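Local coordinates for beta-glucanase (Podospora anserina, PDB 4LE4), which probably hydrolyses beta-glucan chains as a member of glycoside hydrolase family 131 and is captured here with cellotriose, at residues A[97-102]-A[116-121]; A[228-233]-A[241-246]; A[76-81]-A[217-222]. One frame throughout, in Å; residues are numbered along the deposited sequence.

Interaction 1 of 3, residues A[97-102]-A[116-121]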
loop_
_atom_site.group_PDB
_atom_site.type_symbol
_atom_site.label_atom_id
_atom_site.label_comp_id
_atom_site.label_asym_id
_atom_site.label_seq_id
_atom_site.Cartn_x
_atom_site.Cartn_y
_atom_site.Cartn_z
ATOM N N TYR A 97 -3.848 -9.770 2.598
ATOM C CA TYR A 97 -2.853 -8.698 2.577
ATOM C C TYR A 97 -3.488 -7.426 3.120
ATOM O O TYR A 97 -4.366 -6.853 2.490
ATOM C CB TYR A 97 -2.384 -8.443 1.152
ATOM C CG TYR A 97 -1.339 -9.394 0.668
ATOM C CD1 TYR A 97 -1.627 -10.751 0.530
ATOM C CD2 TYR A 97 -0.066 -8.941 0.322
ATOM C CE1 TYR A 97 -0.654 -11.629 0.046
ATOM C CE2 TYR A 97 0.908 -9.806 -0.158
ATOM C CZ TYR A 97 0.603 -11.151 -0.297
ATOM O OH TYR A 97 1.558 -12.003 -0.833
ATOM N N HIS A 98 -3.035 -6.987 4.285
ATOM C CA HIS A 98 -3.595 -5.804 4.937
ATOM C C HIS A 98 -2.788 -4.517 4.776
ATOM O O HIS A 98 -1.567 -4.529 4.652
ATOM C CB HIS A 98 -3.653 -5.991 6.462
ATOM C CG HIS A 98 -4.679 -6.956 6.963
ATOM N ND1 HIS A 98 -4.445 -8.313 7.074
ATOM C CD2 HIS A 98 -5.916 -6.744 7.472
ATOM C CE1 HIS A 98 -5.499 -8.895 7.623
ATOM N NE2 HIS A 98 -6.402 -7.963 7.878
ATOM N N PHE A 99 -3.499 -3.399 4.817
ATOM C CA PHE A 99 -2.875 -2.069 4.827
ATOM C C PHE A 99 -3.926 -1.003 5.024
ATOM O O PHE A 99 -5.087 -1.203 4.693
ATOM C CB PHE A 99 -2.018 -1.757 3.588
ATOM C CG PHE A 99 -2.791 -1.703 2.278
ATOM C CD1 PHE A 99 -3.116 -2.876 1.625
ATOM C CD2 PHE A 99 -3.189 -0.471 1.712
ATOM C CE1 PHE A 99 -3.830 -2.861 0.424
ATOM C CE2 PHE A 99 -3.920 -0.448 0.478
ATOM C CZ PHE A 99 -4.231 -1.648 -0.150
ATOM N N SER A 100 -3.519 0.125 5.607
ATOM C CA SER A 100 -4.431 1.234 5.809
ATOM C C SER A 100 -3.719 2.404 5.104
ATOM O O SER A 100 -2.508 2.515 5.147
ATOM C CB SER A 100 -4.657 1.497 7.303
ATOM O OG SER A 100 -5.273 0.362 7.934
ATOM N N LEU A 101 -4.500 3.238 4.432
ATOM C CA LEU A 101 -3.992 4.356 3.645
ATOM C C LEU A 101 -4.800 5.631 3.867
ATOM O O LEU A 101 -6.010 5.571 3.999
ATOM C CB LEU A 101 -4.103 3.957 2.167
ATOM C CG LEU A 101 -3.693 4.972 1.103
ATOM C CD1 LEU A 101 -2.182 5.164 1.118
ATOM C CD2 LEU A 101 -4.167 4.416 -0.281
ATOM N N MET A 102 -4.138 6.790 3.816
ATOM C CA MET A 102 -4.860 8.068 3.998
ATOM C C MET A 102 -4.092 9.161 3.264
ATOM O O MET A 102 -2.875 9.070 3.084
ATOM C CB MET A 102 -4.938 8.399 5.516
ATOM C CG MET A 102 -5.562 9.754 5.933
ATOM S SD MET A 102 -4.329 11.115 5.898
ATOM C CE MET A 102 -3.393 10.798 7.461
ATOM N N GLN A 116 -0.556 4.116 -8.893
ATOM C CA GLN A 116 -0.735 2.670 -8.685
ATOM C C GLN A 116 -0.200 2.498 -7.256
ATOM O O GLN A 116 0.924 2.867 -6.969
ATOM C CB GLN A 116 0.067 1.901 -9.728
ATOM C CG GLN A 116 -0.635 2.039 -11.115
ATOM C CD GLN A 116 0.253 1.699 -12.292
ATOM O OE1 GLN A 116 1.314 1.109 -12.130
ATOM N NE2 GLN A 116 -0.189 2.068 -13.496
ATOM N N ILE A 117 -1.022 1.906 -6.400
ATOM C CA ILE A 117 -0.745 1.806 -4.971
ATOM C C ILE A 117 -0.857 0.397 -4.409
ATOM O O ILE A 117 -1.823 -0.299 -4.708
ATOM C CB ILE A 117 -1.780 2.702 -4.246
ATOM C CG1 ILE A 117 -1.709 4.135 -4.839
ATOM C CG2 ILE A 117 -1.527 2.713 -2.747
ATOM C CD1 ILE A 117 -2.934 5.012 -4.571
ATOM N N ALA A 118 0.090 -0.013 -3.563
ATOM C CA ALA A 118 -0.000 -1.361 -2.942
ATOM C C ALA A 118 -0.225 -2.443 -4.023
ATOM O O ALA A 118 -1.079 -3.340 -3.903
ATOM C CB ALA A 118 -1.134 -1.378 -1.958
ATOM N N PHE A 119 0.586 -2.371 -5.057
ATOM C CA PHE A 119 0.449 -3.272 -6.200
ATOM C C PHE A 119 1.428 -4.406 -6.251
ATOM O O PHE A 119 2.546 -4.300 -5.726
ATOM C CB PHE A 119 0.598 -2.454 -7.509
ATOM C CG PHE A 119 1.961 -1.752 -7.664
ATOM C CD1 PHE A 119 2.153 -0.440 -7.196
ATOM C CD2 PHE A 119 3.018 -2.394 -8.299
ATOM C CE1 PHE A 119 3.394 0.211 -7.375
ATOM C CE2 PHE A 119 4.263 -1.762 -8.487
ATOM C CZ PHE A 119 4.453 -0.456 -8.023
ATOM N N PHE A 120 1.017 -5.515 -6.891
ATOM C CA PHE A 120 1.946 -6.619 -7.103
ATOM C C PHE A 120 2.708 -6.294 -8.386
ATOM O O PHE A 120 2.238 -5.505 -9.203
ATOM C CB PHE A 120 1.190 -7.963 -7.231
ATOM C CG PHE A 120 0.612 -8.433 -5.928
ATOM C CD1 PHE A 120 1.366 -9.246 -5.080
ATOM C CD2 PHE A 120 -0.636 -7.994 -5.502
ATOM C CE1 PHE A 120 0.897 -9.611 -3.828
ATOM C CE2 PHE A 120 -1.121 -8.354 -4.239
ATOM C CZ PHE A 120 -0.329 -9.175 -3.393
ATOM N N GLU A 121 3.884 -6.885 -8.564
ATOM C CA GLU A 121 4.702 -6.617 -9.749
ATOM C C GLU A 121 4.012 -6.882 -11.102
ATOM O O GLU A 121 4.335 -6.251 -12.097
ATOM C CB GLU A 121 6.005 -7.406 -9.656
ATOM C CG GLU A 121 7.224 -6.588 -10.023
ATOM C CD GLU A 121 8.502 -7.056 -9.339
ATOM O OE1 GLU A 121 8.716 -6.754 -8.130
ATOM O OE2 GLU A 121 9.301 -7.734 -10.027
#
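Tyr97, Phe99 and Leu101 meet Phe120, Ala118 and Ile117 in the middle of the protein, where the two facing sheets of a concanavalin-like beta-sandwich pack together. Strand 97-102 sends these three inward, while the intervening residues point the other way. No hydrogen bond crosses the gap, as expected where separate sheets meet face to face through apolar groups.

The rings of Tyr97 and Phe120 form a T-shaped (edge-to-face) pair. The edge of Phe120 comes over one face of Tyr97, with the planes 68° apart and the centroids separated by 5.1 Å. Phe120 CZ sits nearer the rim of the Tyr97 ring than its middle and comes within 3.5 Å of Tyr97 CE2. Tyrosine suits this place because its ring serves the core while its OH can still reach the carbonyl O of Ile90. Trp205 and Phe124 also stack on Phe120.

Between 117 and 120 the chain turns a corner at Ala118, whose backbone has left-handed helical angles. Its small methyl fits under the Phe99 ring, and its carbonyl O accepts bonds from Trp205 NE1 and Tyr167 OH. Phe99 holds CG between its backbone N and carbonyl carbon (chi1 64°), which swings the ring toward Ala118; the ring's own rotation then turns a face to the methyl. Beyond it, the branched ends of Leu101 and Ile117 cross at about a right angle, with CD2 of Leu101 and CG2 of Ile117 4.0 Å apart. The methyl makes a CH-pi contact over the ring face, displaced toward the CZ side: Ala118 CB lies 3.9 Å from the Phe99 ring centroid, 21° off the ring normal.

Interaction 2 of 3, residues A[228-233]-A[241-246]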
loop_
_atom_site.group_PDB
_atom_site.type_symbol
_atom_site.label_atom_id
_atom_site.label_comp_id
_atom_site.label_asym_id
_atom_site.label_seq_id
_atom_site.Cartn_x
_atom_site.Cartn_y
_atom_site.Cartn_z
ATOM N N GLY A 228 -0.680 -0.256 9.709
ATOM C CA GLY A 228 -1.320 -1.554 9.697
ATOM C C GLY A 228 -1.024 -2.441 8.506
ATOM O O GLY A 228 -1.883 -3.183 8.079
ATOM N N VAL A 229 0.186 -2.392 7.997
ATOM C CA VAL A 229 0.558 -3.233 6.868
ATOM C C VAL A 229 1.062 -4.590 7.389
ATOM O O VAL A 229 2.032 -4.628 8.116
ATOM C CB VAL A 229 1.703 -2.590 6.083
ATOM C CG1 VAL A 229 2.087 -3.500 4.883
ATOM C CG2 VAL A 229 1.278 -1.156 5.597
ATOM N N TYR A 230 0.394 -5.678 7.038
ATOM C CA TYR A 230 0.828 -7.020 7.457
ATOM C C TYR A 230 0.117 -8.076 6.612
ATOM O O TYR A 230 -0.857 -7.793 5.906
ATOM C CB TYR A 230 0.587 -7.253 8.973
ATOM C CG TYR A 230 -0.865 -7.334 9.425
ATOM C CD1 TYR A 230 -1.476 -8.578 9.636
ATOM C CD2 TYR A 230 -1.623 -6.176 9.668
ATOM C CE1 TYR A 230 -2.805 -8.670 10.081
ATOM C CE2 TYR A 230 -2.953 -6.263 10.111
ATOM C CZ TYR A 230 -3.524 -7.522 10.314
ATOM O OH TYR A 230 -4.809 -7.632 10.777
ATOM N N ILE A 231 0.630 -9.291 6.658
ATOM C CA ILE A 231 0.071 -10.382 5.871
ATOM C C ILE A 231 -0.241 -11.539 6.806
ATOM O O ILE A 231 0.604 -11.930 7.606
ATOM C CB ILE A 231 1.069 -10.857 4.820
ATOM C CG1 ILE A 231 1.354 -9.726 3.807
ATOM C CG2 ILE A 231 0.478 -12.075 4.103
ATOM C CD1 ILE A 231 2.634 -9.974 2.936
ATOM N N GLU A 232 -1.448 -12.086 6.701
ATOM C CA GLU A 232 -1.833 -13.179 7.587
ATOM C C GLU A 232 -2.508 -14.312 6.806
ATOM O O GLU A 232 -2.954 -14.130 5.667
ATOM C CB GLU A 232 -2.747 -12.628 8.697
ATOM C CG GLU A 232 -4.197 -12.654 8.386
ATOM C CD GLU A 232 -5.079 -11.908 9.379
ATOM O OE1 GLU A 232 -4.896 -12.022 10.603
ATOM O OE2 GLU A 232 -5.995 -11.216 8.915
ATOM N N SER A 233 -2.548 -15.499 7.404
ATOM C CA SER A 233 -3.195 -16.621 6.737
ATOM C C SER A 233 -4.161 -17.261 7.701
ATOM O O SER A 233 -4.162 -16.932 8.888
ATOM C CB SER A 233 -2.179 -17.671 6.301
ATOM O OG SER A 233 -1.480 -18.153 7.432
ATOM N N ALA A 241 -7.532 -2.756 14.499
ATOM C CA ALA A 241 -6.443 -2.697 15.472
ATOM C C ALA A 241 -5.513 -3.915 15.369
ATOM O O ALA A 241 -4.531 -3.991 16.096
ATOM C CB ALA A 241 -6.988 -2.583 16.880
ATOM N N GLY A 242 -5.847 -4.868 14.497
ATOM C CA GLY A 242 -4.993 -6.026 14.280
ATOM C C GLY A 242 -5.116 -7.184 15.258
ATOM O O GLY A 242 -5.795 -7.068 16.268
ATOM N N PRO A 243 -4.451 -8.313 14.989
ATOM C CA PRO A 243 -4.519 -9.481 15.882
ATOM C C PRO A 243 -3.998 -9.156 17.284
ATOM O O PRO A 243 -3.134 -8.303 17.452
ATOM C CB PRO A 243 -3.626 -10.516 15.183
ATOM C CG PRO A 243 -3.653 -10.088 13.738
ATOM C CD PRO A 243 -3.567 -8.579 13.842
ATOM N N GLY A 244 -4.523 -9.835 18.293
ATOM C CA GLY A 244 -4.037 -9.599 19.648
ATOM C C GLY A 244 -4.303 -8.260 20.312
ATOM O O GLY A 244 -3.820 -8.012 21.428
ATOM N N GLN A 245 -5.045 -7.385 19.642
ATOM C CA GLN A 245 -5.390 -6.089 20.223
ATOM C C GLN A 245 -6.866 -6.108 20.548
ATOM O O GLN A 245 -7.622 -6.880 19.971
ATOM C CB GLN A 245 -5.133 -4.947 19.234
ATOM C CG GLN A 245 -3.703 -4.470 19.171
ATOM C CD GLN A 245 -3.222 -3.930 20.515
ATOM O OE1 GLN A 245 -3.787 -2.968 21.062
ATOM N NE2 GLN A 245 -2.180 -4.541 21.049
ATOM N N PRO A 246 -7.296 -5.275 21.497
ATOM C CA PRO A 246 -8.725 -5.264 21.819
ATOM C C PRO A 246 -9.453 -4.693 20.584
ATOM O O PRO A 246 -8.959 -3.765 19.938
ATOM C CB PRO A 246 -8.796 -4.319 23.016
ATOM C CG PRO A 246 -7.437 -4.496 23.674
ATOM C CD PRO A 246 -6.519 -4.497 22.475
#
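Tyr230 and Pro243 face each other from opposite directions, the phenol reaching out from strand 228-233 and the pyrrolidine ring from the loop that follows it. The close part of the contact lies here: Pro243 CD is 3.4 Å from Tyr230 OH and 3.7 Å from Tyr230 CZ, an approach oblique to the aromatic ring. Gly242 CA stands 3.9 Å from the same hydroxyl oxygen. Glycine suits position 242 because, at its backbone angles, a beta carbon would collide with the preceding carbonyl O and with Pro243 CD. Proline, with its fixed phi, suits the next position, at the second place of a type II turn running from Gly242 to Gln245; Gly244, third in that turn, has the positive phi such turns require.

Other parts of the contact are looser. Glu232 is buried, yet its OE1 comes only to 3.9 Å of Pro243 CG, and its polar partner is instead Thr237 OG1. The solvent side belongs to the partly exposed Pro243 and the exposed Gly244, and the turn they form is closed by just a weak bond, Gln245 N to Gly242 O at 3.5 Å.

With chi1 at 68° the phenol of Tyr230 swings over its own backbone and out toward the loop. A serine here would probably leave Pro243 CD facing a gap and deprive His98 and Arg8 of the ring they pack on.

No helix is nearby: His98, on strand 94-102, stacks on the Tyr230 ring and Arg8 makes a cation-pi contact with it, while Pro243 also touches Ile3, so the loop lies against strands 222-233 and 2-6, and strand 94-102 backs Tyr230 through His98.

Interaction 3 of 3, residues A[76-81]-A[217-222]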
loop_
_atom_site.group_PDB
_atom_site.type_symbol
_atom_site.label_atom_id
_atom_site.label_comp_id
_atom_site.label_asym_id
_atom_site.label_seq_id
_atom_site.Cartn_x
_atom_site.Cartn_y
_atom_site.Cartn_z
ATOM N N ASN A 76 10.703 7.040 -15.922
ATOM C CA ASN A 76 9.980 8.318 -15.991
ATOM C C ASN A 76 8.725 8.383 -15.108
ATOM O O ASN A 76 7.959 9.355 -15.166
ATOM C CB ASN A 76 9.597 8.582 -17.439
ATOM C CG ASN A 76 8.972 7.381 -18.068
ATOM O OD1 ASN A 76 7.882 6.949 -17.659
ATOM N ND2 ASN A 76 9.660 6.801 -19.063
ATOM N N MET A 77 8.501 7.329 -14.333
ATOM C CA MET A 77 7.387 7.269 -13.368
ATOM C C MET A 77 8.037 7.570 -11.993
ATOM O O MET A 77 9.181 7.161 -11.762
ATOM C CB MET A 77 6.784 5.843 -13.241
ATOM C CG MET A 77 6.395 5.117 -14.510
ATOM S SD MET A 77 7.654 3.966 -15.132
ATOM C CE MET A 77 7.409 2.548 -14.187
ATOM N N ARG A 78 7.341 8.267 -11.100
ATOM C CA ARG A 78 7.883 8.525 -9.740
ATOM C C ARG A 78 7.498 7.327 -8.863
ATOM O O ARG A 78 6.377 6.827 -8.949
ATOM C CB ARG A 78 7.261 9.755 -9.080
ATOM C CG ARG A 78 7.301 11.006 -9.895
ATOM C CD ARG A 78 6.146 11.938 -9.443
ATOM N NE ARG A 78 6.718 12.787 -8.450
ATOM C CZ ARG A 78 6.126 13.732 -7.737
ATOM N NH1 ARG A 78 4.821 14.037 -7.829
ATOM N NH2 ARG A 78 6.919 14.435 -6.950
ATOM N N ARG A 79 8.412 6.889 -8.002
ATOM C CA ARG A 79 8.144 5.736 -7.134
ATOM C C ARG A 79 8.867 5.802 -5.799
ATOM O O ARG A 79 9.999 6.212 -5.739
ATOM C CB ARG A 79 8.625 4.426 -7.800
ATOM C CG ARG A 79 8.086 4.163 -9.197
ATOM C CD ARG A 79 8.819 3.009 -9.840
ATOM N NE ARG A 79 8.337 1.741 -9.321
ATOM C CZ ARG A 79 8.590 0.567 -9.895
ATOM N NH1 ARG A 79 9.324 0.512 -11.005
ATOM N NH2 ARG A 79 8.109 -0.541 -9.353
ATOM N N THR A 80 8.191 5.336 -4.755
ATOM C CA THR A 80 8.772 5.183 -3.422
ATOM C C THR A 80 8.027 3.930 -2.963
ATOM O O THR A 80 6.817 3.979 -2.677
ATOM C CB THR A 80 8.461 6.333 -2.447
ATOM O OG1 THR A 80 9.082 7.542 -2.901
ATOM C CG2 THR A 80 9.014 5.992 -1.078
ATOM N N GLU A 81 8.742 2.818 -2.926
ATOM C CA GLU A 81 8.104 1.545 -2.571
ATOM C C GLU A 81 8.978 0.696 -1.660
ATOM O O GLU A 81 10.195 0.732 -1.768
ATOM C CB GLU A 81 7.811 0.754 -3.879
ATOM C CG GLU A 81 6.866 1.482 -4.824
ATOM C CD GLU A 81 7.094 1.119 -6.296
ATOM O OE1 GLU A 81 7.529 -0.035 -6.576
ATOM O OE2 GLU A 81 6.842 1.986 -7.167
ATOM N N TYR A 217 1.889 18.252 -16.695
ATOM C CA TYR A 217 1.678 18.239 -15.246
ATOM C C TYR A 217 3.008 18.025 -14.539
ATOM O O TYR A 217 3.540 16.909 -14.477
ATOM C CB TYR A 217 0.609 17.179 -14.868
ATOM C CG TYR A 217 -0.746 17.536 -15.445
ATOM C CD1 TYR A 217 -1.505 18.584 -14.901
ATOM C CD2 TYR A 217 -1.211 16.921 -16.598
ATOM C CE1 TYR A 217 -2.681 19.011 -15.504
ATOM C CE2 TYR A 217 -2.397 17.337 -17.217
ATOM C CZ TYR A 217 -3.123 18.391 -16.663
ATOM O OH TYR A 217 -4.266 18.838 -17.291
ATOM N N PRO A 218 3.563 19.116 -13.969
ATOM C CA PRO A 218 4.842 19.075 -13.266
ATOM C C PRO A 218 4.732 18.402 -11.920
ATOM O O PRO A 218 3.642 18.355 -11.341
ATOM C CB PRO A 218 5.188 20.551 -13.127
ATOM C CG PRO A 218 3.861 21.129 -12.787
ATOM C CD PRO A 218 2.897 20.418 -13.735
ATOM N N ASP A 219 5.863 17.880 -11.438
ATOM C CA ASP A 219 5.926 17.244 -10.138
ATOM C C ASP A 219 5.745 18.258 -9.009
ATOM O O ASP A 219 6.230 19.396 -9.085
ATOM C CB ASP A 219 7.292 16.557 -9.908
ATOM C CG ASP A 219 7.521 15.375 -10.820
ATOM O OD1 ASP A 219 6.520 14.806 -11.308
ATOM O OD2 ASP A 219 8.701 15.011 -11.045
ATOM N N SER A 220 5.015 17.841 -7.983
ATOM C CA SER A 220 4.838 18.609 -6.771
ATOM C C SER A 220 4.900 17.509 -5.708
ATOM O O SER A 220 4.619 16.335 -5.990
ATOM C CB SER A 220 3.482 19.316 -6.721
ATOM O OG SER A 220 2.400 18.398 -6.787
ATOM N N ASN A 221 5.270 17.874 -4.494
ATOM C CA ASN A 221 5.364 16.882 -3.444
ATOM C C ASN A 221 4.009 16.271 -3.152
ATOM O O ASN A 221 2.997 16.967 -3.082
ATOM C CB ASN A 221 5.961 17.514 -2.190
ATOM C CG ASN A 221 7.464 17.736 -2.314
ATOM O OD1 ASN A 221 8.012 17.720 -3.406
ATOM N ND2 ASN A 221 8.130 17.947 -1.186
ATOM N N GLU A 222 4.012 14.950 -2.990
ATOM C CA GLU A 222 2.804 14.185 -2.701
ATOM C C GLU A 222 3.093 13.266 -1.531
ATOM O O GLU A 222 4.079 12.524 -1.554
ATOM C CB GLU A 222 2.401 13.367 -3.921
ATOM C CG GLU A 222 1.976 14.254 -5.079
ATOM C CD GLU A 222 1.580 13.476 -6.316
ATOM O OE1 GLU A 222 1.202 12.300 -6.160
ATOM O OE2 GLU A 222 1.638 14.041 -7.434
#
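A buried arginine, Arg78, is clasped by the loop 217-222 in a charged and hydrogen-bonded contact near one end of the protein, the contact's centre about 16 Å from that of the chain. Arg78 begins strand 78-84, and the loop leads to Glu222 at the start of strand 222-233 in the other sheet. The side chain bends at chi3 (93°), bringing its guanidinium against the loop.

End-on, both terminal nitrogens grip one atom, the carbonyl O of Ser220: Arg78 NH1 at 3.0 Å and NH2 at 3.1 Å, with the oxygen in the guanidinium plane. NH1 comes in tilted 20° from the plane of that carbonyl, whereas NH2 stands well above it, both on the same face. Arginine suits the place because its flat group can hold a carbonyl at the edge while a carboxylate lies over its face.

Arg78, Asp219 and Glu222 form a salt-bridge network that ties the two sheets of the concanavalin-like sandwich at this end. Asp219 stacks flat on the guanidinium, the planes 9° apart, with CB over its centre; Asp219 OD1 is 3.5 Å from Arg78 NE, but none of the guanidinium hydrogens is directed to it, so the attraction is of charge alone. Glu222 comes at the edge, its carboxylate almost perpendicular, and places OE2 3.2 Å from Arg78 NH1.

Asp219 is also held by a hydrogen bond to Tyr71 OH and a salt bridge to Arg113 NH1, Glu222 by a hydrogen bond to His115 NE2. Arg78 NH1 also bridges to Glu211 OE1, its charge probably easing the closeness of Glu211 OE2 to Glu222 OE2.

Interaction 1 is the core contact, its centre about 2 Å from that of the chain, and is wholly apolar and aromatic across its two segments. Interactions 2 and 3 lie on opposite sides of the chain's centre, about 30 Å apart between contact centres: interaction 2 is peripheral yet largely buried, interaction 3 partly buried with an exposed loop residue. Interaction 2 shares a sheet with interaction 1, strands 94-102 and 222-233 being neighbours, and the link includes a probable hydrogen bond of 2.8 Å from His98 N to Tyr230 O. Interaction 3 joins the same two sheets as interaction 1 but with charge. Interaction 2 instead fastens a loop by van der Waals packing.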